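Local coordinates for putative diflavin flavoprotein A 3 (Synechocystis sp., PDB 6H0C) that probably passes electrons from NADH to oxygen, reducing it to water, and is represented here by its flavodiiron core, without the flavin reductase part, at residues Y197-L202 and Q245-E250; I280-V285 and M387-G392. One frame throughout, in Å; residues are numbered along the deposited sequence.

Contact 1 and contact 2 lie in different halves of the flavodiiron core, their centres about 15 Å apart. Contact 1 (197-202 with 245-250) joins helix 189-202 of the metallo-hydrolase region to helix 237-253, and all three of its touching residues are buried and apolar. Contact 2 (280-285 with 387-392) belongs to the flavodoxin-like part, where the end of helix 268-281 meets helix 382-404; it is buried except for Lys282, and a close backbone approach at a glycine is accompanied by a salt bridge and a water bridge formed by that lysine. No helix is common to both, yet they touch by packing, with Asp200 O 4.3 Å from Thr281 OG1.

Contact 1: Y197-L202 and Q245-E250; sequences YYFDCL and QQWLSE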
loop_
_atom_site.group_PDB
_atom_site.type_symbol
_atom_site.label_atom_id
_atom_site.label_comp_id
_atom_site.label_asym_id
_atom_site.label_seq_id
_atom_site.Cartn_x
_atom_site.Cartn_y
_atom_site.Cartn_z
ATOM N N TYR A 197 -10.832 9.623 2.087
ATOM C CA TYR A 197 -10.593 9.151 0.732
ATOM C C TYR A 197 -9.376 8.227 0.719
ATOM O O TYR A 197 -9.354 7.195 0.040
ATOM C CB TYR A 197 -10.388 10.335 -0.217
ATOM C CG TYR A 197 -10.282 9.934 -1.666
ATOM C CD1 TYR A 197 -11.396 9.468 -2.358
ATOM C CD2 TYR A 197 -9.068 10.001 -2.345
ATOM C CE1 TYR A 197 -11.303 9.088 -3.692
ATOM C CE2 TYR A 197 -8.968 9.627 -3.670
ATOM C CZ TYR A 197 -10.088 9.173 -4.341
ATOM O OH TYR A 197 -9.995 8.800 -5.665
ATOM N N TYR A 198 -8.368 8.610 1.494
ATOM C CA TYR A 198 -7.165 7.813 1.656
ATOM C C TYR A 198 -7.529 6.444 2.229
ATOM O O TYR A 198 -7.138 5.407 1.682
ATOM C CB TYR A 198 -6.165 8.544 2.559
ATOM C CG TYR A 198 -4.812 7.872 2.703
ATOM C CD1 TYR A 198 -4.608 6.859 3.644
ATOM C CD2 TYR A 198 -3.731 8.260 1.914
ATOM C CE1 TYR A 198 -3.371 6.251 3.789
ATOM C CE2 TYR A 198 -2.481 7.660 2.053
ATOM C CZ TYR A 198 -2.304 6.661 2.995
ATOM O OH TYR A 198 -1.066 6.066 3.132
ATOM N N PHE A 199 -8.288 6.432 3.319
ATOM C CA PHE A 199 -8.735 5.162 3.890
ATOM C C PHE A 199 -9.490 4.310 2.870
ATOM O O PHE A 199 -9.200 3.128 2.697
ATOM C CB PHE A 199 -9.623 5.392 5.111
ATOM C CG PHE A 199 -10.160 4.117 5.706
ATOM C CD1 PHE A 199 -11.320 3.539 5.213
ATOM C CD2 PHE A 199 -9.489 3.486 6.743
ATOM C CE1 PHE A 199 -11.813 2.360 5.752
ATOM C CE2 PHE A 199 -9.981 2.308 7.292
ATOM C CZ PHE A 199 -11.143 1.744 6.796
ATOM N N ASP A 200 -10.467 4.920 2.211
ATOM C CA ASP A 200 -11.314 4.223 1.253
ATOM C C ASP A 200 -10.534 3.596 0.107
ATOM O O ASP A 200 -10.813 2.468 -0.296
ATOM C CB ASP A 200 -12.359 5.176 0.684
ATOM C CG ASP A 200 -13.420 5.557 1.706
ATOM O OD1 ASP A 200 -13.493 4.900 2.774
ATOM O OD2 ASP A 200 -14.182 6.508 1.427
ATOM N N CYS A 201 -9.561 4.324 -0.427
ATOM C CA CYS A 201 -8.804 3.814 -1.565
ATOM C C CYS A 201 -7.775 2.762 -1.176
ATOM O O CYS A 201 -7.614 1.760 -1.876
ATOM C CB CYS A 201 -8.107 4.965 -2.292
ATOM S SG CYS A 201 -9.242 6.081 -3.140
ATOM N N LEU A 202 -7.077 2.995 -0.065
ATOM C CA LEU A 202 -5.920 2.181 0.312
ATOM C C LEU A 202 -6.208 1.072 1.320
ATOM O O LEU A 202 -5.543 0.037 1.307
ATOM C CB LEU A 202 -4.809 3.074 0.885
ATOM C CG LEU A 202 -3.801 3.660 -0.111
ATOM C CD1 LEU A 202 -4.401 4.780 -0.932
ATOM C CD2 LEU A 202 -2.552 4.133 0.614
ATOM N N GLN A 245 -11.461 3.105 13.271
ATOM C CA GLN A 245 -12.168 2.001 13.908
ATOM C C GLN A 245 -13.601 1.907 13.400
ATOM O O GLN A 245 -14.088 0.816 13.098
ATOM C CB GLN A 245 -12.160 2.147 15.434
ATOM C CG GLN A 245 -10.842 1.771 16.087
ATOM C CD GLN A 245 -10.290 0.429 15.588
ATOM O OE1 GLN A 245 -11.019 -0.401 15.035
ATOM N NE2 GLN A 245 -8.992 0.218 15.784
ATOM N N GLN A 246 -14.267 3.053 13.297
ATOM C CA GLN A 246 -15.644 3.097 12.817
ATOM C C GLN A 246 -15.732 2.682 11.344
ATOM O O GLN A 246 -16.583 1.864 10.963
ATOM C CB GLN A 246 -16.227 4.491 13.010
ATOM C CG GLN A 246 -17.636 4.633 12.493
ATOM C CD GLN A 246 -18.026 6.083 12.300
ATOM O OE1 GLN A 246 -17.449 6.981 12.917
ATOM N NE2 GLN A 246 -18.999 6.323 11.428
ATOM N N TRP A 247 -14.843 3.235 10.521
ATOM C CA TRP A 247 -14.814 2.890 9.102
ATOM C C TRP A 247 -14.516 1.404 8.877
ATOM O O TRP A 247 -15.141 0.762 8.035
ATOM C CB TRP A 247 -13.782 3.748 8.366
ATOM C CG TRP A 247 -14.066 5.194 8.470
ATOM C CD1 TRP A 247 -15.261 5.768 8.769
ATOM C CD2 TRP A 247 -13.135 6.263 8.296
ATOM N NE1 TRP A 247 -15.138 7.134 8.783
ATOM C CE2 TRP A 247 -13.838 7.465 8.497
ATOM C CE3 TRP A 247 -11.768 6.323 7.984
ATOM C CZ2 TRP A 247 -13.230 8.714 8.394
ATOM C CZ3 TRP A 247 -11.159 7.568 7.882
ATOM C CH2 TRP A 247 -11.891 8.744 8.088
ATOM N N LEU A 248 -13.555 0.867 9.621
ATOM C CA LEU A 248 -13.246 -0.555 9.545
ATOM C C LEU A 248 -14.466 -1.393 9.933
ATOM O O LEU A 248 -14.792 -2.401 9.293
ATOM C CB LEU A 248 -12.064 -0.886 10.449
ATOM C CG LEU A 248 -10.717 -0.343 9.981
ATOM C CD1 LEU A 248 -9.686 -0.351 11.113
ATOM C CD2 LEU A 248 -10.229 -1.162 8.799
ATOM N N SER A 249 -15.146 -0.960 10.987
ATOM C CA SER A 249 -16.348 -1.633 11.432
ATOM C C SER A 249 -17.399 -1.640 10.341
ATOM O O SER A 249 -18.042 -2.660 10.115
ATOM C CB SER A 249 -16.902 -0.970 12.690
ATOM O OG SER A 249 -15.977 -1.075 13.758
ATOM N N GLU A 250 -17.583 -0.517 9.651
ATOM C CA GLU A 250 -18.661 -0.492 8.670
ATOM C C GLU A 250 -18.312 -1.302 7.433
ATOM O O GLU A 250 -19.200 -1.878 6.814
ATOM C CB GLU A 250 -19.052 0.931 8.283
ATOM C CG GLU A 250 -17.948 1.919 8.084
ATOM C CD GLU A 250 -18.500 3.333 7.944
ATOM O OE1 GLU A 250 -19.112 3.833 8.920
ATOM O OE2 GLU A 250 -18.343 3.925 6.851
#
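Phe199 carries almost all of the 197-202 side of this contact, reaching across to Trp247 and Leu248. Its CG stands anti to the backbone N (chi1 178°), and the ring spans the gap between backbones whose nearest CA atoms, those of Phe199 and Trp247, are 8.3 Å apart.

The aromatic component is an edge-to-face pair: the indole turns an edge to the face of Phe199, with planes at 60° and the centroid of the six-membered ring 5.3 Å from that of Phe199. The closest ring atoms are Trp247 CE3 and Phe199 CG, 3.6 Å apart. A CH-pi contact adds to this, because Trp247 CB sits over a Phe199 face, 3.9 Å from the centroid and 25° off the normal.

Aliphatic packing comes at the rim of the same ring, where Leu248 CD2 lies near the ring plane, 3.6 Å from Phe199 CZ. Phe199 is thus covered on a face and at an edge by consecutive residues of one helix.

Next to these rings, Arg196 makes a cation-pi contact with Trp247 and a salt bridge to Asp200. The result is apolar helix-helix packing between helix 237-253 and helix 189-202 of the metallo-hydrolase (beta-lactamase-like) region.

Contact 2: I280-V285 and M387-G392; sequences ITKAGV and MCEEAG
Ile280 and Gly392 bring the two backbones to a CA-CA distance of 4.6 Å, where the end of helix 268-281 meets helix 382-404. The absence of a side chain at Gly392 is consistent with so close an approach; an atom in the CB position would lie about 3.1 Å from Ile280 N. A type I beta turn from Thr281 to Gly284 follows and leads toward strand 286-291; Gly284 has a positive phi (81°), a conformation glycine adopts easily.

Ile280 packs beside Gly392 with its CG1 branch, 3.4 Å from Gly392 O. The polar part lies farther out. Lys282 starts with CG between its backbone N and carbonyl carbon (chi1 81°), then runs fully extended to cross the likewise extended Glu389 at about a right angle. Its NZ donates to Glu389 OE1 at 2.7 Å in a salt bridge, arriving from above the carboxylate plane, 57° out of it. The same ammonium gives a second hydrogen bond, 2.8 Å from NZ to a water, and that water donates to Glu390 OE2.

Lys282 therefore serves two successive acidic residues of one helix, one directly and one through water. The neighbouring carboxylates probably stabilise the charged ammonium, and it probably offsets part of the charge of the buried Glu389, whose OE2 also has a long, weak ion pair with Lys386, where two helices of the flavodoxin-like alpha/beta domain meet.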
loop_
_atom_site.group_PDB
_atom_site.type_symbol
_atom_site.label_atom_id
_atom_site.label_comp_id
_atom_site.label_asym_id
_atom_site.label_seq_id
_atom_site.Cartn_x
_atom_site.Cartn_y
_atom_site.Cartn_z
ATOM N N ILE A 280 -16.322 -0.678 -6.217
ATOM C CA ILE A 280 -17.134 -1.617 -5.446
ATOM C C ILE A 280 -17.447 -1.075 -4.054
ATOM O O ILE A 280 -18.614 -1.057 -3.643
ATOM C CB ILE A 280 -16.441 -2.990 -5.309
ATOM C CG1 ILE A 280 -16.333 -3.674 -6.671
ATOM C CG2 ILE A 280 -17.204 -3.902 -4.355
ATOM C CD1 ILE A 280 -15.525 -4.969 -6.641
ATOM N N THR A 281 -16.417 -0.637 -3.329
ATOM C CA THR A 281 -16.607 -0.210 -1.945
ATOM C C THR A 281 -17.429 1.081 -1.849
ATOM O O THR A 281 -18.195 1.269 -0.896
ATOM C CB THR A 281 -15.263 0.005 -1.207
ATOM O OG1 THR A 281 -14.492 1.008 -1.882
ATOM C CG2 THR A 281 -14.470 -1.295 -1.130
ATOM N N LYS A 282 -17.290 1.974 -2.823
ATOM C CA LYS A 282 -18.064 3.203 -2.741
ATOM C C LYS A 282 -19.541 2.885 -2.972
ATOM O O LYS A 282 -20.415 3.670 -2.618
ATOM C CB LYS A 282 -17.560 4.257 -3.732
ATOM C CG LYS A 282 -18.037 4.100 -5.161
ATOM C CD LYS A 282 -17.539 5.273 -5.990
ATOM C CE LYS A 282 -18.004 5.198 -7.429
ATOM N NZ LYS A 282 -17.344 6.246 -8.260
ATOM N N ALA A 283 -19.816 1.719 -3.545
ATOM C CA ALA A 283 -21.187 1.330 -3.829
ATOM C C ALA A 283 -21.750 0.523 -2.665
ATOM O O ALA A 283 -22.799 -0.100 -2.784
ATOM C CB ALA A 283 -21.263 0.532 -5.141
ATOM N N GLY A 284 -21.043 0.523 -1.540
ATOM C CA GLY A 284 -21.551 -0.119 -0.336
ATOM C C GLY A 284 -21.366 -1.626 -0.276
ATOM O O GLY A 284 -22.034 -2.313 0.495
ATOM N N VAL A 285 -20.454 -2.145 -1.091
ATOM C CA VAL A 285 -20.105 -3.562 -1.052
ATOM C C VAL A 285 -18.650 -3.689 -0.595
ATOM O O VAL A 285 -17.786 -2.933 -1.051
ATOM C CB VAL A 285 -20.316 -4.232 -2.431
ATOM C CG1 VAL A 285 -19.751 -5.651 -2.457
ATOM C CG2 VAL A 285 -21.800 -4.229 -2.788
ATOM N N MET A 387 -13.125 4.341 -15.824
ATOM C CA MET A 387 -13.807 3.197 -16.424
ATOM C C MET A 387 -13.774 1.991 -15.481
ATOM O O MET A 387 -14.797 1.353 -15.243
ATOM C CB MET A 387 -13.179 2.847 -17.781
ATOM C CG MET A 387 -13.692 1.553 -18.396
ATOM S SD MET A 387 -12.787 0.076 -17.873
ATOM C CE MET A 387 -11.309 0.157 -18.888
ATOM N N CYS A 388 -12.601 1.690 -14.933
ATOM C CA CYS A 388 -12.471 0.597 -13.971
ATOM C C CYS A 388 -13.326 0.826 -12.719
ATOM O O CYS A 388 -13.989 -0.091 -12.225
ATOM C CB CYS A 388 -11.005 0.408 -13.573
ATOM S SG CYS A 388 -9.978 -0.251 -14.900
ATOM N N GLU A 389 -13.295 2.049 -12.204
ATOM C CA GLU A 389 -14.097 2.406 -11.049
ATOM C C GLU A 389 -15.565 2.155 -11.370
ATOM O O GLU A 389 -16.300 1.594 -10.559
ATOM C CB GLU A 389 -13.844 3.870 -10.656
ATOM C CG GLU A 389 -14.618 4.356 -9.440
ATOM C CD GLU A 389 -14.190 5.750 -8.983
ATOM O OE1 GLU A 389 -14.640 6.193 -7.907
ATOM O OE2 GLU A 389 -13.404 6.406 -9.697
ATOM N N GLU A 390 -15.977 2.540 -12.578
ATOM C CA GLU A 390 -17.372 2.402 -12.988
ATOM C C GLU A 390 -17.753 0.937 -13.135
ATOM O O GLU A 390 -18.864 0.539 -12.792
ATOM C CB GLU A 390 -17.628 3.146 -14.298
ATOM C CG GLU A 390 -19.095 3.379 -14.565
ATOM C CD GLU A 390 -19.746 4.225 -13.485
ATOM O OE1 GLU A 390 -20.912 3.945 -13.128
ATOM O OE2 GLU A 390 -19.086 5.171 -12.998
ATOM N N ALA A 391 -16.823 0.132 -13.645
ATOM C CA ALA A 391 -17.027 -1.314 -13.740
ATOM C C ALA A 391 -17.231 -1.935 -12.353
ATOM O O ALA A 391 -18.102 -2.790 -12.167
ATOM C CB ALA A 391 -15.850 -1.974 -14.450
ATOM N N GLY A 392 -16.424 -1.496 -11.388
ATOM C CA GLY A 392 -16.579 -1.926 -10.009
ATOM C C GLY A 392 -17.957 -1.572 -9.480
ATOM O O GLY A 392 -18.622 -2.390 -8.839
HETATM O O HOH W 1 -17.973 4.652 -10.421
#